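LPXTG cell wall surface protein (Streptococcus gordonii, PDB 4IGB) is a cell-wall-anchored surface protein of an oral streptococcus whose N-terminal region, the part in this chain, probably serves in adhesion. Local coordinates at residues V47-L52 and E68-T73; H56-S61 and G153-V158; N88-K93 and E137-S142. All blocks are in the same frame, centred on the assembly; numbering follows the deposited sequence.

Contact 1. Residues V47-L52 and E68-T73; sequences VDQFHL and EMENFT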
loop_
_atom_site.group_PDB
_atom_site.type_symbol
_atom_site.label_atom_id
_atom_site.label_comp_id
_atom_site.label_asym_id
_atom_site.label_seq_id
_atom_site.Cartn_x
_atom_site.Cartn_y
_atom_site.Cartn_z
ATOM N N VAL B 47 -18.433 20.011 4.928
ATOM C CA VAL B 47 -17.913 19.078 5.914
ATOM C C VAL B 47 -17.988 19.630 7.338
ATOM O O VAL B 47 -17.548 20.743 7.612
ATOM C CB VAL B 47 -16.462 18.680 5.609
ATOM C CG1 VAL B 47 -15.905 17.830 6.740
ATOM C CG2 VAL B 47 -16.384 17.918 4.303
ATOM N N ASP B 48 -18.578 18.842 8.229
ATOM C CA ASP B 48 -18.587 19.129 9.656
ATOM C C ASP B 48 -17.526 18.255 10.312
ATOM O O ASP B 48 -17.679 17.037 10.390
ATOM C CB ASP B 48 -19.966 18.798 10.222
ATOM C CG ASP B 48 -20.131 19.228 11.659
ATOM O OD1 ASP B 48 -19.478 20.190 12.090
ATOM O OD2 ASP B 48 -20.932 18.599 12.369
ATOM N N GLN B 49 -16.448 18.882 10.766
ATOM C CA GLN B 49 -15.359 18.166 11.416
ATOM C C GLN B 49 -15.334 18.482 12.904
ATOM O O GLN B 49 -15.435 19.641 13.302
ATOM C CB GLN B 49 -14.019 18.538 10.775
ATOM C CG GLN B 49 -12.803 17.942 11.466
ATOM C CD GLN B 49 -11.499 18.502 10.932
ATOM O OE1 GLN B 49 -11.494 19.347 10.039
ATOM N NE2 GLN B 49 -10.384 18.032 11.479
ATOM N N PHE B 50 -15.203 17.446 13.726
ATOM C CA PHE B 50 -15.153 17.629 15.171
ATOM C C PHE B 50 -14.510 16.440 15.876
ATOM O O PHE B 50 -14.575 15.308 15.398
ATOM C CB PHE B 50 -16.554 17.885 15.732
ATOM C CG PHE B 50 -17.553 16.819 15.386
ATOM C CD1 PHE B 50 -17.705 15.706 16.193
ATOM C CD2 PHE B 50 -18.344 16.936 14.257
ATOM C CE1 PHE B 50 -18.624 14.726 15.878
ATOM C CE2 PHE B 50 -19.266 15.959 13.938
ATOM C CZ PHE B 50 -19.406 14.853 14.749
ATOM N N HIS B 51 -13.886 16.711 17.016
ATOM C CA HIS B 51 -13.252 15.669 17.810
ATOM C C HIS B 51 -14.270 15.014 18.734
ATOM O O HIS B 51 -15.127 15.684 19.303
ATOM C CB HIS B 51 -12.097 16.250 18.626
ATOM C CG HIS B 51 -11.338 15.228 19.413
ATOM N ND1 HIS B 51 -10.108 14.748 19.020
ATOM C CD2 HIS B 51 -11.635 14.593 20.572
ATOM C CE1 HIS B 51 -9.680 13.863 19.902
ATOM N NE2 HIS B 51 -10.588 13.750 20.853
ATOM N N LEU B 52 -14.169 13.698 18.874
ATOM C CA LEU B 52 -15.064 12.947 19.743
ATOM C C LEU B 52 -14.257 12.142 20.750
ATOM O O LEU B 52 -13.303 11.457 20.384
ATOM C CB LEU B 52 -15.949 12.014 18.916
ATOM C CG LEU B 52 -17.459 12.250 18.981
ATOM C CD1 LEU B 52 -17.772 13.735 19.040
ATOM C CD2 LEU B 52 -18.151 11.599 17.795
ATOM N N GLU B 68 -10.291 8.114 21.675
ATOM C CA GLU B 68 -10.358 9.409 20.971
ATOM C C GLU B 68 -10.517 9.279 19.454
ATOM O O GLU B 68 -9.891 8.437 18.807
ATOM C CB GLU B 68 -9.157 10.300 21.318
ATOM C CG GLU B 68 -8.966 10.554 22.822
ATOM C CD GLU B 68 -10.096 11.336 23.464
ATOM O OE1 GLU B 68 -10.691 12.207 22.810
ATOM O OE2 GLU B 68 -10.386 11.099 24.654
ATOM N N MET B 69 -11.373 10.124 18.897
ATOM C CA MET B 69 -11.747 10.016 17.495
ATOM C C MET B 69 -11.823 11.394 16.857
ATOM O O MET B 69 -12.226 12.370 17.496
ATOM C CB MET B 69 -13.116 9.337 17.371
ATOM C CG MET B 69 -13.776 9.487 16.004
ATOM S SD MET B 69 -15.390 8.683 15.903
ATOM C CE MET B 69 -14.893 6.962 15.799
ATOM N N GLU B 70 -11.434 11.468 15.592
ATOM C CA GLU B 70 -11.715 12.657 14.809
ATOM C C GLU B 70 -12.761 12.273 13.788
ATOM O O GLU B 70 -12.550 11.366 12.974
ATOM C CB GLU B 70 -10.451 13.211 14.150
ATOM C CG GLU B 70 -10.651 14.611 13.519
ATOM C CD GLU B 70 -10.748 15.731 14.542
ATOM O OE1 GLU B 70 -10.475 15.496 15.740
ATOM O OE2 GLU B 70 -11.091 16.863 14.145
ATOM N N ASN B 71 -13.896 12.963 13.842
ATOM C CA ASN B 71 -15.067 12.580 13.065
ATOM C C ASN B 71 -15.411 13.577 11.985
ATOM O O ASN B 71 -15.252 14.781 12.174
ATOM C CB ASN B 71 -16.293 12.419 13.966
ATOM C CG ASN B 71 -17.370 11.582 13.319
ATOM O OD1 ASN B 71 -18.554 11.869 13.481
ATOM N ND2 ASN B 71 -16.976 10.547 12.577
ATOM N N PHE B 72 -15.920 13.075 10.866
ATOM C CA PHE B 72 -16.261 13.934 9.739
ATOM C C PHE B 72 -17.633 13.588 9.197
ATOM O O PHE B 72 -17.911 12.431 8.834
ATOM C CB PHE B 72 -15.228 13.797 8.619
ATOM C CG PHE B 72 -13.839 14.199 9.011
ATOM C CD1 PHE B 72 -13.023 13.326 9.718
ATOM C CD2 PHE B 72 -13.332 15.442 8.643
ATOM C CE1 PHE B 72 -11.726 13.690 10.053
ATOM C CE2 PHE B 72 -12.050 15.815 8.996
ATOM C CZ PHE B 72 -11.241 14.936 9.698
ATOM N N THR B 73 -18.496 14.589 9.129
ATOM C CA THR B 73 -19.808 14.388 8.539
ATOM C C THR B 73 -20.059 15.408 7.450
ATOM O O THR B 73 -19.308 16.371 7.307
ATOM C CB THR B 73 -20.921 14.491 9.602
ATOM O OG1 THR B 73 -21.024 15.844 10.055
ATOM C CG2 THR B 73 -20.624 13.553 10.796
#

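Contact 2. Residues H56-S61 and G153-V158; sequences HYEYLS and GNVPYV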
loop_
_atom_site.group_PDB
_atom_site.type_symbol
_atom_site.label_atom_id
_atom_site.label_comp_id
_atom_site.label_asym_id
_atom_site.label_seq_id
_atom_site.Cartn_x
_atom_site.Cartn_y
_atom_site.Cartn_z
ATOM N N HIS B 56 -20.147 7.378 21.190
ATOM C CA HIS B 56 -21.176 6.356 21.275
ATOM C C HIS B 56 -21.435 5.807 19.879
ATOM O O HIS B 56 -21.546 6.568 18.919
ATOM C CB HIS B 56 -22.461 6.932 21.870
ATOM C CG HIS B 56 -22.323 7.361 23.297
ATOM N ND1 HIS B 56 -22.687 6.554 24.354
ATOM C CD2 HIS B 56 -21.857 8.508 23.843
ATOM C CE1 HIS B 56 -22.454 7.187 25.489
ATOM N NE2 HIS B 56 -21.951 8.376 25.207
ATOM N N TYR B 57 -21.517 4.487 19.766
ATOM C CA TYR B 57 -21.686 3.853 18.465
ATOM C C TYR B 57 -23.115 3.934 17.941
ATOM O O TYR B 57 -24.044 3.398 18.544
ATOM C CB TYR B 57 -21.229 2.393 18.507
ATOM C CG TYR B 57 -21.349 1.691 17.174
ATOM C CD1 TYR B 57 -20.334 1.770 16.232
ATOM C CD2 TYR B 57 -22.482 0.955 16.855
ATOM C CE1 TYR B 57 -20.441 1.134 15.013
ATOM C CE2 TYR B 57 -22.597 0.314 15.638
ATOM C CZ TYR B 57 -21.574 0.408 14.720
ATOM O OH TYR B 57 -21.683 -0.229 13.506
ATOM N N GLU B 58 -23.276 4.606 16.806
ATOM C CA GLU B 58 -24.564 4.667 16.101
ATOM C C GLU B 58 -25.654 5.556 16.733
ATOM O O GLU B 58 -26.305 6.343 16.030
ATOM C CB GLU B 58 -25.125 3.261 15.830
ATOM C CG GLU B 58 -26.456 3.299 15.084
ATOM C CD GLU B 58 -26.855 1.962 14.504
ATOM O OE1 GLU B 58 -26.371 0.923 15.000
ATOM O OE2 GLU B 58 -27.649 1.958 13.540
ATOM N N TYR B 59 -25.857 5.413 18.040
ATOM C CA TYR B 59 -26.866 6.184 18.770
ATOM C C TYR B 59 -26.288 6.703 20.076
ATOM O O TYR B 59 -25.485 6.028 20.708
ATOM C CB TYR B 59 -28.088 5.318 19.098
ATOM C CG TYR B 59 -28.819 4.770 17.898
ATOM C CD1 TYR B 59 -29.593 5.597 17.097
ATOM C CD2 TYR B 59 -28.754 3.417 17.580
ATOM C CE1 TYR B 59 -30.273 5.101 16.000
ATOM C CE2 TYR B 59 -29.430 2.909 16.480
ATOM C CZ TYR B 59 -30.191 3.759 15.694
ATOM O OH TYR B 59 -30.864 3.265 14.602
ATOM N N LEU B 60 -26.714 7.891 20.486
ATOM C CA LEU B 60 -26.286 8.446 21.766
ATOM C C LEU B 60 -26.530 7.463 22.909
ATOM O O LEU B 60 -25.678 7.290 23.787
ATOM C CB LEU B 60 -27.010 9.755 22.040
ATOM C CG LEU B 60 -26.584 10.478 23.311
ATOM C CD1 LEU B 60 -25.058 10.564 23.394
ATOM C CD2 LEU B 60 -27.217 11.862 23.354
ATOM N N SER B 61 -27.691 6.812 22.897
ATOM C CA SER B 61 -28.010 5.830 23.930
ATOM C C SER B 61 -27.090 4.613 23.826
ATOM O O SER B 61 -27.008 3.804 24.743
ATOM C CB SER B 61 -29.477 5.398 23.844
ATOM O OG SER B 61 -29.725 4.653 22.663
ATOM N N GLY B 153 -17.802 5.096 6.211
ATOM C CA GLY B 153 -19.123 4.518 6.410
ATOM C C GLY B 153 -20.119 5.544 6.922
ATOM O O GLY B 153 -19.750 6.691 7.189
ATOM N N ASN B 154 -21.380 5.134 7.065
ATOM C CA ASN B 154 -22.455 6.057 7.440
ATOM C C ASN B 154 -23.078 5.714 8.793
ATOM O O ASN B 154 -24.221 6.070 9.077
ATOM C CB ASN B 154 -23.532 6.073 6.370
ATOM C CG ASN B 154 -24.243 4.737 6.237
ATOM O OD1 ASN B 154 -23.790 3.725 6.772
ATOM N ND2 ASN B 154 -25.360 4.732 5.522
ATOM N N VAL B 155 -22.330 5.002 9.623
ATOM C CA VAL B 155 -22.767 4.784 10.987
ATOM C C VAL B 155 -22.278 5.937 11.854
ATOM O O VAL B 155 -21.073 6.104 12.039
ATOM C CB VAL B 155 -22.203 3.476 11.553
ATOM C CG1 VAL B 155 -22.771 3.241 12.931
ATOM C CG2 VAL B 155 -22.533 2.310 10.625
ATOM N N PRO B 156 -23.204 6.734 12.398
ATOM C CA PRO B 156 -22.790 7.861 13.235
ATOM C C PRO B 156 -21.931 7.446 14.428
ATOM O O PRO B 156 -22.066 6.347 14.993
ATOM C CB PRO B 156 -24.120 8.419 13.756
ATOM C CG PRO B 156 -25.141 7.928 12.803
ATOM C CD PRO B 156 -24.671 6.601 12.347
ATOM N N TYR B 157 -21.032 8.346 14.797
ATOM C CA TYR B 157 -20.437 8.338 16.122
ATOM C C TYR B 157 -20.865 9.641 16.752
ATOM O O TYR B 157 -20.789 10.685 16.119
ATOM C CB TYR B 157 -18.918 8.239 16.034
ATOM C CG TYR B 157 -18.475 6.882 15.567
ATOM C CD1 TYR B 157 -18.332 5.837 16.472
ATOM C CD2 TYR B 157 -18.239 6.632 14.220
ATOM C CE1 TYR B 157 -17.950 4.587 16.057
ATOM C CE2 TYR B 157 -17.846 5.382 13.791
ATOM C CZ TYR B 157 -17.706 4.358 14.719
ATOM O OH TYR B 157 -17.315 3.097 14.322
ATOM N N VAL B 158 -21.336 9.583 17.988
ATOM C CA VAL B 158 -21.916 10.763 18.599
ATOM C C VAL B 158 -21.568 10.895 20.079
ATOM O O VAL B 158 -21.165 9.929 20.739
ATOM C CB VAL B 158 -23.466 10.781 18.446
ATOM C CG1 VAL B 158 -23.870 10.624 16.985
ATOM C CG2 VAL B 158 -24.101 9.684 19.295
#

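Contact 3. Residues N88-K93 and E137-S142; sequences NPLSLK and EFFSIS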
loop_
_atom_site.group_PDB
_atom_site.type_symbol
_atom_site.label_atom_id
_atom_site.label_comp_id
_atom_site.label_asym_id
_atom_site.label_seq_id
_atom_site.Cartn_x
_atom_site.Cartn_y
_atom_site.Cartn_z
ATOM N N ASN B 88 -15.019 16.623 -3.966
ATOM C CA ASN B 88 -13.829 16.972 -3.200
ATOM C C ASN B 88 -14.099 17.572 -1.828
ATOM O O ASN B 88 -13.683 18.705 -1.557
ATOM C CB ASN B 88 -12.970 17.951 -4.011
ATOM C CG ASN B 88 -12.323 17.288 -5.200
ATOM O OD1 ASN B 88 -12.685 17.552 -6.347
ATOM N ND2 ASN B 88 -11.377 16.404 -4.934
ATOM N N PRO B 89 -14.797 16.827 -0.953
ATOM C CA PRO B 89 -15.162 17.437 0.334
ATOM C C PRO B 89 -13.996 17.530 1.307
ATOM O O PRO B 89 -14.008 18.342 2.238
ATOM C CB PRO B 89 -16.233 16.481 0.885
ATOM C CG PRO B 89 -15.988 15.161 0.160
ATOM C CD PRO B 89 -15.473 15.537 -1.189
ATOM N N LEU B 90 -12.988 16.700 1.097
ATOM C CA LEU B 90 -11.978 16.500 2.119
ATOM C C LEU B 90 -10.692 15.954 1.535
ATOM O O LEU B 90 -10.690 14.930 0.843
ATOM C CB LEU B 90 -12.495 15.532 3.191
ATOM C CG LEU B 90 -11.566 15.351 4.394
ATOM C CD1 LEU B 90 -11.375 16.687 5.102
ATOM C CD2 LEU B 90 -12.109 14.307 5.371
ATOM N N SER B 91 -9.601 16.638 1.845
ATOM C CA SER B 91 -8.257 16.214 1.479
ATOM C C SER B 91 -7.363 16.190 2.724
ATOM O O SER B 91 -7.267 17.190 3.449
ATOM C CB SER B 91 -7.679 17.174 0.430
ATOM O OG SER B 91 -6.293 16.951 0.274
ATOM N N LEU B 92 -6.707 15.058 2.976
ATOM C CA LEU B 92 -5.935 14.892 4.204
ATOM C C LEU B 92 -4.481 14.560 3.956
ATOM O O LEU B 92 -4.129 13.960 2.956
ATOM C CB LEU B 92 -6.518 13.749 5.050
ATOM C CG LEU B 92 -7.989 13.918 5.422
ATOM C CD1 LEU B 92 -8.510 12.636 6.036
ATOM C CD2 LEU B 92 -8.146 15.096 6.379
ATOM N N LYS B 93 -3.649 14.879 4.930
ATOM C CA LYS B 93 -2.291 14.390 4.938
ATOM C C LYS B 93 -2.002 13.724 6.285
ATOM O O LYS B 93 -2.366 14.259 7.334
ATOM C CB LYS B 93 -1.314 15.541 4.687
ATOM C CG LYS B 93 0.127 15.113 4.644
ATOM C CD LYS B 93 1.052 16.305 4.532
ATOM C CE LYS B 93 2.518 15.865 4.654
ATOM N NZ LYS B 93 3.434 16.988 4.284
ATOM N N GLU B 137 -22.886 10.790 8.325
ATOM C CA GLU B 137 -21.549 10.278 8.592
ATOM C C GLU B 137 -20.864 9.827 7.297
ATOM O O GLU B 137 -21.504 9.238 6.427
ATOM C CB GLU B 137 -21.664 9.093 9.555
ATOM C CG GLU B 137 -20.338 8.484 9.986
ATOM C CD GLU B 137 -19.607 9.331 11.022
ATOM O OE1 GLU B 137 -20.267 10.039 11.818
ATOM O OE2 GLU B 137 -18.356 9.292 11.034
ATOM N N PHE B 138 -19.568 10.090 7.157
ATOM C CA PHE B 138 -18.833 9.455 6.062
ATOM C C PHE B 138 -17.432 8.955 6.403
ATOM O O PHE B 138 -16.924 8.062 5.734
ATOM C CB PHE B 138 -18.811 10.330 4.796
ATOM C CG PHE B 138 -17.852 11.482 4.853
ATOM C CD1 PHE B 138 -16.607 11.389 4.251
ATOM C CD2 PHE B 138 -18.203 12.676 5.484
ATOM C CE1 PHE B 138 -15.724 12.458 4.287
ATOM C CE2 PHE B 138 -17.320 13.742 5.528
ATOM C CZ PHE B 138 -16.087 13.642 4.924
ATOM N N PHE B 139 -16.818 9.502 7.448
ATOM C CA PHE B 139 -15.407 9.239 7.697
ATOM C C PHE B 139 -14.981 9.560 9.120
ATOM O O PHE B 139 -15.388 10.577 9.690
ATOM C CB PHE B 139 -14.558 10.062 6.707
ATOM C CG PHE B 139 -13.073 9.941 6.916
ATOM C CD1 PHE B 139 -12.396 8.785 6.552
ATOM C CD2 PHE B 139 -12.347 10.997 7.452
ATOM C CE1 PHE B 139 -11.020 8.675 6.718
ATOM C CE2 PHE B 139 -10.962 10.893 7.624
ATOM C CZ PHE B 139 -10.307 9.734 7.263
ATOM N N SER B 140 -14.138 8.702 9.693
ATOM C CA SER B 140 -13.568 8.997 11.003
ATOM C C SER B 140 -12.183 8.414 11.093
ATOM O O SER B 140 -11.827 7.487 10.349
ATOM C CB SER B 140 -14.446 8.459 12.153
ATOM O OG SER B 140 -14.450 7.036 12.171
ATOM N N ILE B 141 -11.403 8.975 12.009
ATOM C CA ILE B 141 -10.082 8.468 12.333
ATOM C C ILE B 141 -10.052 8.121 13.819
ATOM O O ILE B 141 -10.345 8.962 14.663
ATOM C CB ILE B 141 -9.014 9.529 12.051
ATOM C CG1 ILE B 141 -9.094 9.969 10.589
ATOM C CG2 ILE B 141 -7.624 9.002 12.400
ATOM C CD1 ILE B 141 -8.139 11.099 10.240
ATOM N N SER B 142 -9.706 6.883 14.136
ATOM C CA SER B 142 -9.625 6.451 15.525
ATOM C C SER B 142 -8.978 5.093 15.590
ATOM O O SER B 142 -8.783 4.429 14.570
ATOM C CB SER B 142 -11.014 6.306 16.128
ATOM O OG SER B 142 -11.585 5.078 15.704
#

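Contact 1. Residues V47-L52 and E68-T73
An antiparallel strand pair closes the outer edge of a six-stranded sheet in the N-terminal domain, with Asp48, Phe50 and Leu52 opposite Thr73, Asn71 and Met69 in hydrogen-bonded pairs. The segment axes come within 4.6 Å at 159°, and each of these pairs is joined by two backbone bonds, the straightest running from Leu52 N to Met69 O at 2.7 Å. Gln49 and His51 face Phe72 and Glu70 in the non-hydrogen-bonded pairs; on that face Gln49, Glu70 and His51 form a polar group with Glu68 at its end. Gln49 reaches out extended alongside the Phe72 ring, its CG 3.3 Å from Phe72 CE2, bonds through OE1 to Lys43, and gives NE2 to Glu70 OE2 at 3.0 Å; the donor meets the anti side of the carboxylate, 28° out of its plane. The other oxygen, Glu70 OE1, receives a weak bond from His51 ND1 at 3.4 Å. The other ring nitrogen, His51 NE2, lies only 2.5 Å from Glu68 OE1, a nearly straight bond whose exact length is doubtful. Met69 O lies 3.5 Å above the centre of the His51 imidazole, over one face, while the carboxylates of Glu68, almost coplanar with the ring, and Glu70 come to its edge. On the other side of the sheet, chi1 of 56° sets Phe50 CG between its backbone N and carbonyl carbon and lays the ring beside Asn71, whose CB stands over one face, 4.2 Å from the Phe50 ring centroid, as a CH-pi contact. His162 stacks on this ring. Strand 47-53 is outermost in the sheet, whereas strand 68-75 is hydrogen-bonded on its far side to strand 135-142, through Glu70 with Ile141 and Phe72 with Phe139.

Contact 2. Residues H56-S61 and G153-V158
Tyr57 lies across Val155 and Tyr157, and its side chain can be traced outward from CB. With chi1 at -179°, CG stands opposite the backbone N and the ring is carried out along the 153-158 segment. The first ring atom to meet that segment is CD1 of Tyr57, 3.7 Å from CE1 of Tyr157. The next, CE1 of Tyr57, lies between two neighbours, the hydroxyl OH of Tyr157 near the ring plane and the methyl CG1 of Val155 over one face. Further out, Tyr57 CZ makes the closest approach to Val155, 3.6 Å to CG1, and the Tyr57 hydroxyl at the tip rests near both methyls of that valine. Val155 CG1 stands 4.0 Å from the centroid of the Tyr57 ring, a CH-pi contact displaced toward the rim. Against Tyr157 the pair is an offset edge-to-face one: the edge of Tyr57 is turned to the face of Tyr157, the planes are 75° apart, and the centroids are 5.7 Å apart. Tyr157 has its own hydroxyl bonded to Glu151 and Trp145, two bonds that hold the hydroxyl end of the Tyr157 ring.

The backbone beneath is a two-stranded antiparallel sheet, residues 56-57 with 157-158, in the N-terminal domain. His56 and Val158 form its hydrogen-bonded pair, with His56 N to Val158 O at 2.8 Å. Just past the sheet, Glu58 N reaches Pro156 O at 2.8 Å, less straight at 140°. On the face opposite the tyrosines, methyl CG2 of Val158 is tucked under the turning chain, 3.4 Å from Leu60 N, while the His56 imidazole meets Val158 O at its edge and bonds through ND1 to Gly62 O.

Contact 3. Residues N88-K93 and E137-S142
Leu90 holds CG opposite its backbone N (chi1 -174°), which brings CD2 within touch of both rings, Phe138 and Phe139. The two phenylalanines reach it by different torsions: Phe139 CG also stands opposite its own N, whereas Phe138 CG, at chi1 77°, sits between N and the carbonyl carbon. This is face-to-face packing of two sheets in a beta sandwich, strand 84-100 belonging to the eight-stranded sheet and strand 135-142 to the six-stranded one. The evidence is geometric: the segment axes run 10.1 Å apart at 18°, too distant for backbone pairing, and every contact across the gap is between apolar side chains. All five touching residues are buried.

Consecutive Phe138 and Phe139 can both point inward because they form a classic beta bulge, the two residues lying opposite the single Phe72 of strand 68-75. As a result CD2 of Leu90 touches both rings, 3.9 Å from Phe139 CD2 and 4.1 Å from Phe138 CZ, obliquely in each case. Phe111, on strand 103-118 of the eight-stranded sheet, meets both phenylalanines edge-to-face, so the rings are packed by aromatic as well as aliphatic neighbours. Two residues further along its strand, Leu92 reaches the same Phe139; the two side chains come from opposite directions, with Leu92 CD1 meeting the ring obliquely. Leu92 also touches Ile141, more loosely, through their CD1 atoms. The tightest approach is made by the same methyl of Leu92, whose CD1 lies 3.4 Å from Phe139 CE2 and 3.6 Å from Phe139 CZ.

Contacts 1 and 3 share the six-stranded sheet and their centres are 9 Å apart: the Asn71 side chain bonds through ND2 to Glu137 OE2, joining strand 68-75 to strand 135-142, and Val47 CG2 packs at 3.2 Å against Pro89 O of segment 88-93. Contact 2, centred 12 Å from contact 1, borders the face of contact 1 that bears Leu52, with Leu52 CD2 3.3 Å from Tyr157 O. It also meets contact 3, where Gly153 N is 3.1 Å from Phe138 O at the bulge. The Tyr57 side chain is about 9 Å from the sodium ion bound by Asp198, Asp200 and Thr248, and about 5 Å from a sulfate that probably comes from the crystallisation liquor.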